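Local coordinates for transcription termination factor FttA (Pyrococcus horikoshii, PDB 3AF6), which probably terminates transcription by cutting nascent RNA as it leaves RNA polymerase, acting as a zinc-dependent endonuclease and 5'-3' exonuclease, at residues Glu409-Leu412 against Ile413-Ile416; Val433-Ala436 against Gln437-Met440; Glu444-Ala447 against Arg448-Gly451; Leu480-Gln483 against Ile484-Glu487; Gly488-Pro491 against Phe492-Glu495. All blocks are in the same frame, centred on the assembly; numbering follows the deposited sequence.

All five contacts lie in the Beta-Casp region and follow one another along the chain. Interaction 2 comes nearest the active site: the side chain of Arg-435 lies about 7 Å from a bound zinc ion, while the other four are away from the annotated sites. Interaction 3, at the far end of the same helix, has its centre about 16 Å from that of interaction 2, and Tyr-446 packs on Ile-413 of interaction 1. Interaction 4 spans the end of helix 478-482 and the start of the connection to strand 497-499; interaction 5, its centre about 10 Å away, continues it. Interaction 5 also meets interaction 3, where Tyr-489 and Pro-491 lie against Glu-444.

Interaction 1: Glu409-Leu412 against Ile413-Ile416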
loop_
_atom_site.group_PDB
_atom_site.type_symbol
_atom_site.label_atom_id
_atom_site.label_comp_id
_atom_site.label_asym_id
_atom_site.label_seq_id
_atom_site.Cartn_x
_atom_site.Cartn_y
_atom_site.Cartn_z
ATOM N N GLU A 409 18.420 -13.539 -11.926
ATOM C CA GLU A 409 19.221 -12.342 -12.146
ATOM C C GLU A 409 20.176 -12.598 -13.301
ATOM O O GLU A 409 20.301 -11.786 -14.219
ATOM C CB GLU A 409 20.020 -12.021 -10.887
ATOM C CG GLU A 409 20.748 -10.703 -10.939
ATOM C CD GLU A 409 21.566 -10.443 -9.686
ATOM O OE1 GLU A 409 22.719 -10.940 -9.612
ATOM O OE2 GLU A 409 21.050 -9.749 -8.774
ATOM N N LYS A 410 20.839 -13.745 -13.256
ATOM C CA LYS A 410 21.782 -14.095 -14.296
ATOM C C LYS A 410 21.117 -14.303 -15.646
ATOM O O LYS A 410 21.703 -13.998 -16.684
ATOM C CB LYS A 410 22.574 -15.343 -13.899
ATOM C CG LYS A 410 23.469 -15.137 -12.676
ATOM C CD LYS A 410 24.475 -16.260 -12.541
ATOM C CE LYS A 410 25.315 -16.124 -11.280
ATOM N NZ LYS A 410 26.377 -17.170 -11.245
ATOM N N ARG A 411 19.891 -14.815 -15.633
ATOM C CA ARG A 411 19.158 -15.062 -16.869
ATOM C C ARG A 411 18.718 -13.726 -17.474
ATOM O O ARG A 411 18.714 -13.553 -18.684
ATOM C CB ARG A 411 17.938 -15.940 -16.584
ATOM C CG ARG A 411 17.387 -16.654 -17.806
ATOM C CD ARG A 411 17.899 -18.090 -17.915
ATOM N NE ARG A 411 17.294 -18.963 -16.910
ATOM C CZ ARG A 411 17.486 -20.279 -16.840
ATOM N NH1 ARG A 411 18.272 -20.895 -17.717
ATOM N NH2 ARG A 411 16.887 -20.985 -15.888
ATOM N N LEU A 412 18.359 -12.782 -16.615
ATOM C CA LEU A 412 17.931 -11.466 -17.063
ATOM C C LEU A 412 19.058 -10.736 -17.798
ATOM O O LEU A 412 18.831 -10.101 -18.827
ATOM C CB LEU A 412 17.467 -10.627 -15.870
ATOM C CG LEU A 412 17.131 -9.166 -16.187
ATOM C CD1 LEU A 412 15.930 -9.118 -17.111
ATOM C CD2 LEU A 412 16.850 -8.396 -14.914
ATOM N N ILE A 413 20.268 -10.815 -17.253
ATOM C CA ILE A 413 21.430 -10.172 -17.859
ATOM C C ILE A 413 21.790 -10.891 -19.144
ATOM O O ILE A 413 22.241 -10.280 -20.112
ATOM C CB ILE A 413 22.647 -10.227 -16.926
ATOM C CG1 ILE A 413 22.407 -9.333 -15.715
ATOM C CG2 ILE A 413 23.884 -9.798 -17.663
ATOM C CD1 ILE A 413 22.050 -7.904 -16.087
ATOM N N GLU A 414 21.579 -12.201 -19.130
ATOM C CA GLU A 414 21.867 -13.054 -20.264
ATOM C C GLU A 414 21.009 -12.649 -21.453
ATOM O O GLU A 414 21.534 -12.245 -22.493
ATOM C CB GLU A 414 21.600 -14.503 -19.871
ATOM C CG GLU A 414 21.807 -15.524 -20.957
ATOM C CD GLU A 414 21.660 -16.942 -20.427
ATOM O OE1 GLU A 414 21.702 -17.895 -21.237
ATOM O OE2 GLU A 414 21.507 -17.104 -19.193
ATOM N N VAL A 415 19.691 -12.740 -21.291
ATOM C CA VAL A 415 18.746 -12.387 -22.349
ATOM C C VAL A 415 18.991 -10.990 -22.923
ATOM O O VAL A 415 18.886 -10.785 -24.133
ATOM C CB VAL A 415 17.282 -12.483 -21.840
ATOM C CG1 VAL A 415 16.322 -11.857 -22.852
ATOM C CG2 VAL A 415 16.920 -13.941 -21.613
ATOM N N ILE A 416 19.311 -10.033 -22.056
ATOM C CA ILE A 416 19.572 -8.669 -22.503
ATOM C C ILE A 416 20.764 -8.632 -23.463
ATOM O O ILE A 416 20.699 -7.997 -24.517
ATOM C CB ILE A 416 19.840 -7.725 -21.306
ATOM C CG1 ILE A 416 18.546 -7.497 -20.529
ATOM C CG2 ILE A 416 20.397 -6.395 -21.792
ATOM C CD1 ILE A 416 18.709 -6.608 -19.318
#
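Ile-413 N bonds to Glu-409 O at 3.2 Å, the first of four consecutive i to i+4 backbone bonds in the middle of helix 405-420. Glu-414 N to Lys-410 O and Ile-416 N to Leu-412 O continue the alpha-helical pattern. The straightest of the set runs from Val-415 N to Arg-411 O, 2.9 Å long with an N-H...O angle of 176°.

Apolar contact follows the buried side. Leu-412 CG and Ile-416 CD1 meet at 4.3 Å, one turn apart. With CG1 of Ile-416 anti to its own carbonyl carbon (chi1 -71°), the longer branch runs back beside the preceding turn, and CD1 comes 3.5 Å from Leu-412 O. Leu-412 and Val-415 both rest on Ile-546 of strand 544-547, and Ile-416 on Val-426 of strand 425-429, so this side of the helix is laid on the parallel sheet of the Beta-Casp region. Ile-413 turns to helix 435-447 and touches Leu-443.

The polar side chains behave differently. Arg-411 and Glu-414 run side by side and point the same way, but they meet through a methylene, Arg-411 CD to Glu-414 OE2 at 4.0 Å. Their charges stay apart, with Arg-411 NE 5.1 Å from Glu-414 OE2. Bends at chi2 and chi3 carry the guanidinium to a salt bridge with Glu-407 instead, and Glu-409 pairs with Arg-374.

The chemistry is that of an amphipathic helix: Leu-412, Val-415 and Ile-416 face the sheet and Ile-413 the neighbouring helix, Lys-410 and Glu-414 are exposed, and Glu-409 and Arg-411 sit at the margin in salt bridges. The attraction between Arg-411 and Glu-414 is probably only a diffuse one.

Interaction 2: Val433-Ala436 against Gln437-Met440; sequences VGRA and QEVM
Val-439 N bonds to Arg-435 O at 2.8 Å, nearly straight at 173°, and Met-440 N reaches Ala-436 O at 2.9 Å; these are first-turn backbone bonds of helix 435-447 in the Beta-Casp region. Gly-434 occupies the N-cap, and its carbonyl takes a weak bond from Glu-438 N. At the backbone angles of Gly-434 (phi 109°) a CB would press on Val-433 O, reason enough for glycine here.

Arg-435 and Glu-438 lie alongside each other and point the same way. With Glu-438 CG anti to the backbone N (chi1 -177°), bends at chi2 and chi3 bring Arg-435 NH1 to the Glu-438 methylenes, 3.7 Å from CB, while NH1 and Glu-438 OE1 stay 4.8 Å apart. NH1 bonds instead to Phe-591 O, and the carboxylate of Glu-438 takes the backbone N-H of Arg-374. One turn after Ala-436, the Met-440 side chain runs back along the helix, its SD 3.6 Å from Ala-436 O.

Val-433 O is hydrogen-bonded to NE2 of the zinc ligand His-258. That bond places Val-433 in the second shell of the metal centre and probably helps fix the rotation of the imidazole.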
loop_
_atom_site.group_PDB
_atom_site.type_symbol
_atom_site.label_atom_id
_atom_site.label_comp_id
_atom_site.label_asym_id
_atom_site.label_seq_id
_atom_site.Cartn_x
_atom_site.Cartn_y
_atom_site.Cartn_z
ATOM N N VAL A 433 4.435 0.025 -9.381
ATOM C CA VAL A 433 4.889 -0.339 -8.047
ATOM C C VAL A 433 5.093 -1.853 -7.962
ATOM O O VAL A 433 4.310 -2.629 -8.516
ATOM C CB VAL A 433 3.861 0.064 -6.984
ATOM C CG1 VAL A 433 4.425 -0.203 -5.591
ATOM C CG2 VAL A 433 3.504 1.515 -7.140
ATOM N N GLY A 434 6.142 -2.277 -7.267
ATOM C CA GLY A 434 6.406 -3.702 -7.161
ATOM C C GLY A 434 7.628 -4.149 -7.957
ATOM O O GLY A 434 8.733 -3.663 -7.720
ATOM N N ARG A 435 7.429 -5.062 -8.905
ATOM C CA ARG A 435 8.525 -5.579 -9.713
ATOM C C ARG A 435 9.419 -4.505 -10.336
ATOM O O ARG A 435 10.640 -4.682 -10.413
ATOM C CB ARG A 435 8.000 -6.490 -10.834
ATOM C CG ARG A 435 7.211 -7.740 -10.394
ATOM C CD ARG A 435 7.762 -8.393 -9.127
ATOM N NE ARG A 435 7.236 -7.758 -7.916
ATOM C CZ ARG A 435 7.943 -7.539 -6.809
ATOM N NH1 ARG A 435 9.221 -7.899 -6.744
ATOM N NH2 ARG A 435 7.371 -6.958 -5.763
ATOM N N ALA A 436 8.824 -3.401 -10.780
ATOM C CA ALA A 436 9.593 -2.336 -11.413
ATOM C C ALA A 436 10.827 -1.946 -10.598
ATOM O O ALA A 436 11.951 -2.060 -11.081
ATOM C CB ALA A 436 8.710 -1.112 -11.647
ATOM N N GLN A 437 10.619 -1.494 -9.365
ATOM C CA GLN A 437 11.726 -1.086 -8.519
ATOM C C GLN A 437 12.693 -2.229 -8.193
ATOM O O GLN A 437 13.904 -2.008 -8.052
ATOM C CB GLN A 437 11.206 -0.472 -7.219
ATOM C CG GLN A 437 10.632 0.919 -7.372
ATOM C CD GLN A 437 9.233 0.929 -7.988
ATOM O OE1 GLN A 437 8.786 1.961 -8.500
ATOM N NE2 GLN A 437 8.527 -0.215 -7.925
ATOM N N GLU A 438 12.162 -3.444 -8.073
ATOM C CA GLU A 438 13.000 -4.592 -7.761
ATOM C C GLU A 438 13.952 -4.888 -8.904
ATOM O O GLU A 438 15.148 -5.111 -8.692
ATOM C CB GLU A 438 12.150 -5.826 -7.493
ATOM C CG GLU A 438 12.964 -7.044 -7.084
ATOM C CD GLU A 438 13.546 -6.927 -5.686
ATOM O OE1 GLU A 438 13.204 -5.974 -4.963
ATOM O OE2 GLU A 438 14.341 -7.805 -5.298
ATOM N N VAL A 439 13.413 -4.917 -10.116
ATOM C CA VAL A 439 14.232 -5.176 -11.288
ATOM C C VAL A 439 15.172 -3.993 -11.480
ATOM O O VAL A 439 16.301 -4.148 -11.964
ATOM C CB VAL A 439 13.368 -5.366 -12.544
ATOM C CG1 VAL A 439 14.245 -5.418 -13.792
ATOM C CG2 VAL A 439 12.559 -6.644 -12.411
ATOM N N MET A 440 14.721 -2.806 -11.091
ATOM C CA MET A 440 15.581 -1.635 -11.216
ATOM C C MET A 440 16.834 -1.879 -10.394
ATOM O O MET A 440 17.938 -1.786 -10.918
ATOM C CB MET A 440 14.872 -0.366 -10.733
ATOM C CG MET A 440 14.182 0.404 -11.854
ATOM S SD MET A 440 12.871 1.452 -11.226
ATOM C CE MET A 440 13.788 2.942 -10.726
#

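Interaction 3: Glu444-Ala447 against Arg448-Gly451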
loop_
_atom_site.group_PDB
_atom_site.type_symbol
_atom_site.label_atom_id
_atom_site.label_comp_id
_atom_site.label_asym_id
_atom_site.label_seq_id
_atom_site.Cartn_x
_atom_site.Cartn_y
_atom_site.Cartn_z
ATOM N N GLU A 444 20.694 -1.808 -11.360
ATOM C CA GLU A 444 21.482 -0.713 -10.798
ATOM C C GLU A 444 22.754 -1.209 -10.095
ATOM O O GLU A 444 23.771 -0.521 -10.090
ATOM C CB GLU A 444 20.615 0.103 -9.837
ATOM C CG GLU A 444 21.180 1.464 -9.447
ATOM C CD GLU A 444 22.309 1.376 -8.431
ATOM O OE1 GLU A 444 22.126 0.717 -7.384
ATOM O OE2 GLU A 444 23.376 1.981 -8.677
ATOM N N GLU A 445 22.699 -2.395 -9.495
ATOM C CA GLU A 445 23.887 -2.932 -8.847
ATOM C C GLU A 445 24.747 -3.508 -9.949
ATOM O O GLU A 445 25.974 -3.529 -9.861
ATOM C CB GLU A 445 23.544 -4.039 -7.848
ATOM C CG GLU A 445 24.784 -4.709 -7.239
ATOM C CD GLU A 445 24.467 -5.542 -6.010
ATOM O OE1 GLU A 445 23.770 -6.570 -6.148
ATOM O OE2 GLU A 445 24.915 -5.167 -4.903
ATOM N N TYR A 446 24.089 -3.981 -10.993
ATOM C CA TYR A 446 24.794 -4.557 -12.116
ATOM C C TYR A 446 25.420 -3.435 -12.926
ATOM O O TYR A 446 26.377 -3.649 -13.668
ATOM C CB TYR A 446 23.822 -5.349 -12.981
ATOM C CG TYR A 446 24.433 -5.864 -14.248
ATOM C CD1 TYR A 446 25.412 -6.852 -14.221
ATOM C CD2 TYR A 446 24.050 -5.342 -15.480
ATOM C CE1 TYR A 446 26.003 -7.310 -15.398
ATOM C CE2 TYR A 446 24.628 -5.790 -16.664
ATOM C CZ TYR A 446 25.607 -6.770 -16.620
ATOM O OH TYR A 446 26.204 -7.179 -17.797
ATOM N N ALA A 447 24.867 -2.236 -12.779
ATOM C CA ALA A 447 25.368 -1.068 -13.492
ATOM C C ALA A 447 26.710 -0.606 -12.921
ATOM O O ALA A 447 27.650 -0.342 -13.667
ATOM C CB ALA A 447 24.350 0.063 -13.411
ATOM N N ARG A 448 26.780 -0.521 -11.595
ATOM C CA ARG A 448 27.975 -0.085 -10.884
ATOM C C ARG A 448 29.209 -0.958 -11.065
ATOM O O ARG A 448 30.272 -0.635 -10.535
ATOM C CB ARG A 448 27.683 0.038 -9.391
ATOM C CG ARG A 448 26.750 1.175 -9.038
ATOM C CD ARG A 448 26.396 1.144 -7.569
ATOM N NE ARG A 448 25.910 -0.175 -7.175
ATOM C CZ ARG A 448 25.314 -0.434 -6.017
ATOM N NH1 ARG A 448 25.125 0.540 -5.136
ATOM N NH2 ARG A 448 24.914 -1.668 -5.736
ATOM N N ILE A 449 29.081 -2.062 -11.790
ATOM C CA ILE A 449 30.233 -2.925 -12.015
ATOM C C ILE A 449 30.505 -3.080 -13.510
ATOM O O ILE A 449 31.210 -3.994 -13.940
ATOM C CB ILE A 449 30.050 -4.318 -11.336
ATOM C CG1 ILE A 449 28.938 -5.128 -12.016
ATOM C CG2 ILE A 449 29.747 -4.121 -9.853
ATOM C CD1 ILE A 449 29.421 -6.024 -13.148
ATOM N N GLY A 450 29.940 -2.170 -14.295
ATOM C CA GLY A 450 30.147 -2.197 -15.731
ATOM C C GLY A 450 29.407 -3.291 -16.473
ATOM O O GLY A 450 29.987 -4.328 -16.827
ATOM N N GLY A 451 28.122 -3.057 -16.716
ATOM C CA GLY A 451 27.314 -4.027 -17.431
ATOM C C GLY A 451 26.161 -3.361 -18.156
ATOM O O GLY A 451 25.617 -3.901 -19.123
#
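Gly-450 N bonds to Ala-447 O at 3.0 Å and closes a type I beta turn, Ala-447 to Gly-450, where the chain leaves helix 435-447. A weak bond from Arg-448 N to Glu-444 O precedes it.

On the side chains, Arg-448 is the centre of a salt-bridge network with Glu-444 and Glu-445. Glu-444 lies over the guanidinium: OE1 sits 3.6 Å above the plane of the Arg-448 group, over its centre, and the two planes are 73° apart. The pairing of Glu-444 OE2 with Arg-448 NE is long, and because the oxygen is well out of that plane it works by charge alone. Glu-445 comes from the edge instead. Its CG lies in the guanidinium plane, 3.4 Å from Arg-448 NH2, and its OE2 forms the salt bridge to NH2 at 3.6 Å. The arginine carries its CG anti to its own carbonyl carbon (chi1 -69°) and bends at chi3, which turns it back along the helix between the two acids. Outside this trio, Glu-445 OE1 has a second partner in Arg-374, and Arg-448 NH1 makes a weak bond to Tyr-489 OH.

Tyr-446 faces another way, toward Ile-413 and His-417 of helix 405-420. Its CD1 meets Ile-449 CD1 at 4.2 Å. Gly-451 then passes the hydroxyl end of the Tyr-446 side chain, its CA 3.4 Å from Tyr-446 OH.

Interaction 4: Leu480-Gln483 against Ile484-Glu487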
loop_
_atom_site.group_PDB
_atom_site.type_symbol
_atom_site.label_atom_id
_atom_site.label_comp_id
_atom_site.label_asym_id
_atom_site.label_seq_id
_atom_site.Cartn_x
_atom_site.Cartn_y
_atom_site.Cartn_z
ATOM N N LEU A 480 19.045 -1.052 2.416
ATOM C CA LEU A 480 18.644 -0.044 1.451
ATOM C C LEU A 480 18.235 1.248 2.161
ATOM O O LEU A 480 18.377 2.331 1.601
ATOM C CB LEU A 480 17.480 -0.573 0.613
ATOM C CG LEU A 480 17.423 -0.187 -0.863
ATOM C CD1 LEU A 480 16.207 -0.839 -1.498
ATOM C CD2 LEU A 480 17.357 1.312 -1.008
ATOM N N ARG A 481 17.740 1.135 3.393
ATOM C CA ARG A 481 17.309 2.310 4.143
ATOM C C ARG A 481 18.451 3.242 4.499
ATOM O O ARG A 481 18.442 4.417 4.131
ATOM C CB ARG A 481 16.610 1.916 5.436
ATOM C CG ARG A 481 16.074 3.128 6.175
ATOM C CD ARG A 481 15.775 2.826 7.618
ATOM N NE ARG A 481 15.166 1.516 7.746
ATOM C CZ ARG A 481 14.594 1.072 8.857
ATOM N NH1 ARG A 481 14.066 -0.145 8.882
ATOM N NH2 ARG A 481 14.539 1.853 9.932
ATOM N N GLU A 482 19.421 2.719 5.245
ATOM C CA GLU A 482 20.581 3.502 5.660
ATOM C C GLU A 482 21.294 4.027 4.412
ATOM O O GLU A 482 21.761 5.165 4.371
ATOM C CB GLU A 482 21.530 2.627 6.488
ATOM C CG GLU A 482 20.870 1.951 7.693
ATOM C CD GLU A 482 20.387 2.938 8.755
ATOM O OE1 GLU A 482 21.227 3.684 9.304
ATOM O OE2 GLU A 482 19.169 2.966 9.047
ATOM N N GLN A 483 21.354 3.183 3.389
ATOM C CA GLN A 483 21.986 3.534 2.128
ATOM C C GLN A 483 21.268 4.721 1.490
ATOM O O GLN A 483 21.696 5.226 0.454
ATOM C CB GLN A 483 21.932 2.338 1.180
ATOM C CG GLN A 483 22.742 2.497 -0.091
ATOM C CD GLN A 483 22.676 1.264 -0.963
ATOM O OE1 GLN A 483 22.531 0.147 -0.463
ATOM N NE2 GLN A 483 22.801 1.453 -2.272
ATOM N N ILE A 484 20.170 5.155 2.106
ATOM C CA ILE A 484 19.402 6.277 1.584
ATOM C C ILE A 484 19.745 7.564 2.315
ATOM O O ILE A 484 20.654 8.285 1.911
ATOM C CB ILE A 484 17.862 6.054 1.701
ATOM C CG1 ILE A 484 17.417 4.873 0.837
ATOM C CG2 ILE A 484 17.116 7.320 1.269
ATOM C CD1 ILE A 484 17.543 5.103 -0.645
ATOM N N PHE A 485 19.033 7.842 3.403
ATOM C CA PHE A 485 19.262 9.076 4.135
ATOM C C PHE A 485 20.654 9.257 4.729
ATOM O O PHE A 485 21.284 10.299 4.506
ATOM C CB PHE A 485 18.182 9.285 5.211
ATOM C CG PHE A 485 18.039 8.153 6.186
ATOM C CD1 PHE A 485 19.032 7.879 7.121
ATOM C CD2 PHE A 485 16.879 7.387 6.199
ATOM C CE1 PHE A 485 18.871 6.858 8.059
ATOM C CE2 PHE A 485 16.707 6.364 7.131
ATOM C CZ PHE A 485 17.705 6.099 8.064
ATOM N N LYS A 486 21.149 8.261 5.460
ATOM C CA LYS A 486 22.472 8.369 6.070
ATOM C C LYS A 486 23.543 8.856 5.091
ATOM O O LYS A 486 24.366 9.703 5.447
ATOM C CB LYS A 486 22.876 7.033 6.706
ATOM C CG LYS A 486 22.081 6.710 7.971
ATOM C CD LYS A 486 22.147 7.869 8.981
ATOM C CE LYS A 486 21.348 7.574 10.242
ATOM N NZ LYS A 486 21.877 6.379 10.946
ATOM N N GLU A 487 23.528 8.336 3.865
ATOM C CA GLU A 487 24.496 8.752 2.855
ATOM C C GLU A 487 23.833 9.675 1.840
ATOM O O GLU A 487 22.612 9.852 1.838
ATOM C CB GLU A 487 25.072 7.544 2.114
ATOM C CG GLU A 487 26.192 6.804 2.842
ATOM C CD GLU A 487 25.777 6.278 4.207
ATOM O OE1 GLU A 487 25.649 7.089 5.147
ATOM O OE2 GLU A 487 25.578 5.049 4.339
#
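Phe-485 turns its ring back on Arg-481 through the less common first torsion, chi1 56°, which puts CG between the backbone N and the carbonyl carbon. Arg-481 meets it with CG anti to its own backbone N (chi1 -176°). The two side chains then run side by side and point the same way.

The touching is done by the aliphatic part of the arginine: Arg-481 CG is 3.4 Å from Phe-485 CE2, and Arg-481 CD is 3.8 Å from Phe-485 CZ. The guanidinium itself is turned 66° from the ring plane, and the arginine side chain lies about 4 Å from a bound sulfate that probably comes from the crystallisation liquor. Arg-481 O stands over one face of the ring, offset toward the rim.

The Glu-482 carboxylate reaches both Phe-485 and Lys-486. Its OE2 comes 3.6 Å from Phe-485 CZ, while OE1 forms a salt bridge with Lys-486 NZ at 3.2 Å, using the syn lone pair. Bends at chi2 and chi4 bring Lys-486 NZ to that oxygen, and Lys-486 CG also lies 3.4 Å from Glu-482 OE1.

The buried apolar pair is Leu-480 and Ile-484. Leu-480 CD2 and Ile-484 CD1 meet at 3.8 Å, the side chains crossing at a slant.

This contact ends helix 478-482 and begins the long connection to strand 497-499, an outer strand of the six-stranded parallel sheet in the Beta-Casp region. Around it, Leu-480 rests on Leu-375, Phe-485 on Pro-473 just beyond helix 462-471, and Ile-484 on Asn-490 farther along the connection.

Interaction 5: Gly488-Pro491 against Phe492-Glu495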
loop_
_atom_site.group_PDB
_atom_site.type_symbol
_atom_site.label_atom_id
_atom_site.label_comp_id
_atom_site.label_asym_id
_atom_site.label_seq_id
_atom_site.Cartn_x
_atom_site.Cartn_y
_atom_site.Cartn_z
ATOM N N GLY A 488 24.654 10.277 0.988
ATOM C CA GLY A 488 24.139 11.159 -0.040
ATOM C C GLY A 488 23.897 10.299 -1.261
ATOM O O GLY A 488 23.647 10.803 -2.356
ATOM N N TYR A 489 23.972 8.985 -1.057
ATOM C CA TYR A 489 23.772 8.019 -2.133
ATOM C C TYR A 489 22.323 7.575 -2.264
ATOM O O TYR A 489 21.541 7.667 -1.316
ATOM C CB TYR A 489 24.648 6.783 -1.918
ATOM C CG TYR A 489 24.543 5.769 -3.038
ATOM C CD1 TYR A 489 24.763 6.146 -4.367
ATOM C CD2 TYR A 489 24.230 4.434 -2.775
ATOM C CE1 TYR A 489 24.674 5.219 -5.408
ATOM C CE2 TYR A 489 24.138 3.499 -3.810
ATOM C CZ TYR A 489 24.361 3.899 -5.123
ATOM O OH TYR A 489 24.275 2.985 -6.152
ATOM N N ASN A 490 21.980 7.080 -3.449
ATOM C CA ASN A 490 20.632 6.616 -3.727
ATOM C C ASN A 490 20.611 5.896 -5.075
ATOM O O ASN A 490 20.766 6.521 -6.122
ATOM C CB ASN A 490 19.678 7.807 -3.759
ATOM C CG ASN A 490 18.260 7.414 -3.463
ATOM O OD1 ASN A 490 17.712 6.514 -4.097
ATOM N ND2 ASN A 490 17.650 8.084 -2.492
ATOM N N PRO A 491 20.419 4.567 -5.065
ATOM C CA PRO A 491 20.382 3.773 -6.298
ATOM C C PRO A 491 19.236 4.125 -7.250
ATOM O O PRO A 491 19.282 3.787 -8.432
ATOM C CB PRO A 491 20.292 2.340 -5.780
ATOM C CG PRO A 491 19.518 2.501 -4.517
ATOM C CD PRO A 491 20.177 3.713 -3.892
ATOM N N PHE A 492 18.211 4.796 -6.735
ATOM C CA PHE A 492 17.074 5.188 -7.562
ATOM C C PHE A 492 17.432 6.418 -8.388
ATOM O O PHE A 492 16.914 6.614 -9.488
ATOM C CB PHE A 492 15.852 5.495 -6.688
ATOM C CG PHE A 492 15.344 4.310 -5.919
ATOM C CD1 PHE A 492 15.261 4.351 -4.530
ATOM C CD2 PHE A 492 14.971 3.143 -6.582
ATOM C CE1 PHE A 492 14.817 3.248 -3.811
ATOM C CE2 PHE A 492 14.524 2.033 -5.874
ATOM C CZ PHE A 492 14.448 2.085 -4.484
ATOM N N LEU A 493 18.320 7.244 -7.841
ATOM C CA LEU A 493 18.769 8.457 -8.515
ATOM C C LEU A 493 19.730 8.134 -9.659
ATOM O O LEU A 493 19.963 8.973 -10.531
ATOM C CB LEU A 493 19.480 9.387 -7.526
ATOM C CG LEU A 493 18.709 10.038 -6.378
ATOM C CD1 LEU A 493 19.695 10.719 -5.440
ATOM C CD2 LEU A 493 17.708 11.039 -6.927
ATOM N N SER A 494 20.287 6.926 -9.641
ATOM C CA SER A 494 21.233 6.487 -10.664
ATOM C C SER A 494 20.957 7.114 -12.026
ATOM O O SER A 494 19.853 6.992 -12.572
ATOM C CB SER A 494 21.206 4.965 -10.791
ATOM O OG SER A 494 22.031 4.537 -11.861
ATOM N N GLU A 495 21.969 7.782 -12.573
ATOM C CA GLU A 495 21.831 8.443 -13.863
ATOM C C GLU A 495 21.716 7.458 -15.029
ATOM O O GLU A 495 21.929 7.830 -16.184
ATOM C CB GLU A 495 23.007 9.408 -14.095
ATOM C CG GLU A 495 24.385 8.750 -14.233
ATOM C CD GLU A 495 25.504 9.761 -14.513
ATOM O OE1 GLU A 495 25.780 10.613 -13.637
ATOM O OE2 GLU A 495 26.107 9.707 -15.612
#
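Phe-492 N bonds to Asn-490 OD1 at 3.2 Å, with an angle of 149° at the hydrogen, and approaches in the carbonyl plane on a lone pair. A side-chain oxygen bonded to the N-H two residues later makes this an Asx turn, here with Pro-491 between. The side chain of Phe-492 crosses the amide obliquely, so that CD1 lies 3.3 Å from the same Asn-490 OD1. Beyond the turn, the ring rests on Met-441 of helix 435-447 and on Thr-466 and Thr-470 of helix 462-471.

Leu-493 comes next, its N making a weak bond to Asn-490 O, 3.1 Å long and bent to 135°. Its side chain crosses that of Asn-490 at about a right angle, with Leu-493 CD1 3.4 Å from Asn-490 CB. It also touches Leu-148, while Asn-490 touches Pro-147, so this loop of the Beta-Casp region meets the chain of the N-terminal KH-containing part.

Ser-494 follows with CB 3.3 Å from Pro-491 O. Its OG is anti to the backbone N (chi1 175°) and makes a weak bond to Ile-496 N as the chain heads for strand 497-499.

Asn-490 thus presents two oxygens to successive N-H groups, the bond to OD1 the better directed, the one to the backbone O weak. The proline ring restricts the backbone at the middle of the turn, which probably helps keep the amide oxygen aimed at Phe-492 N in this mostly buried contact.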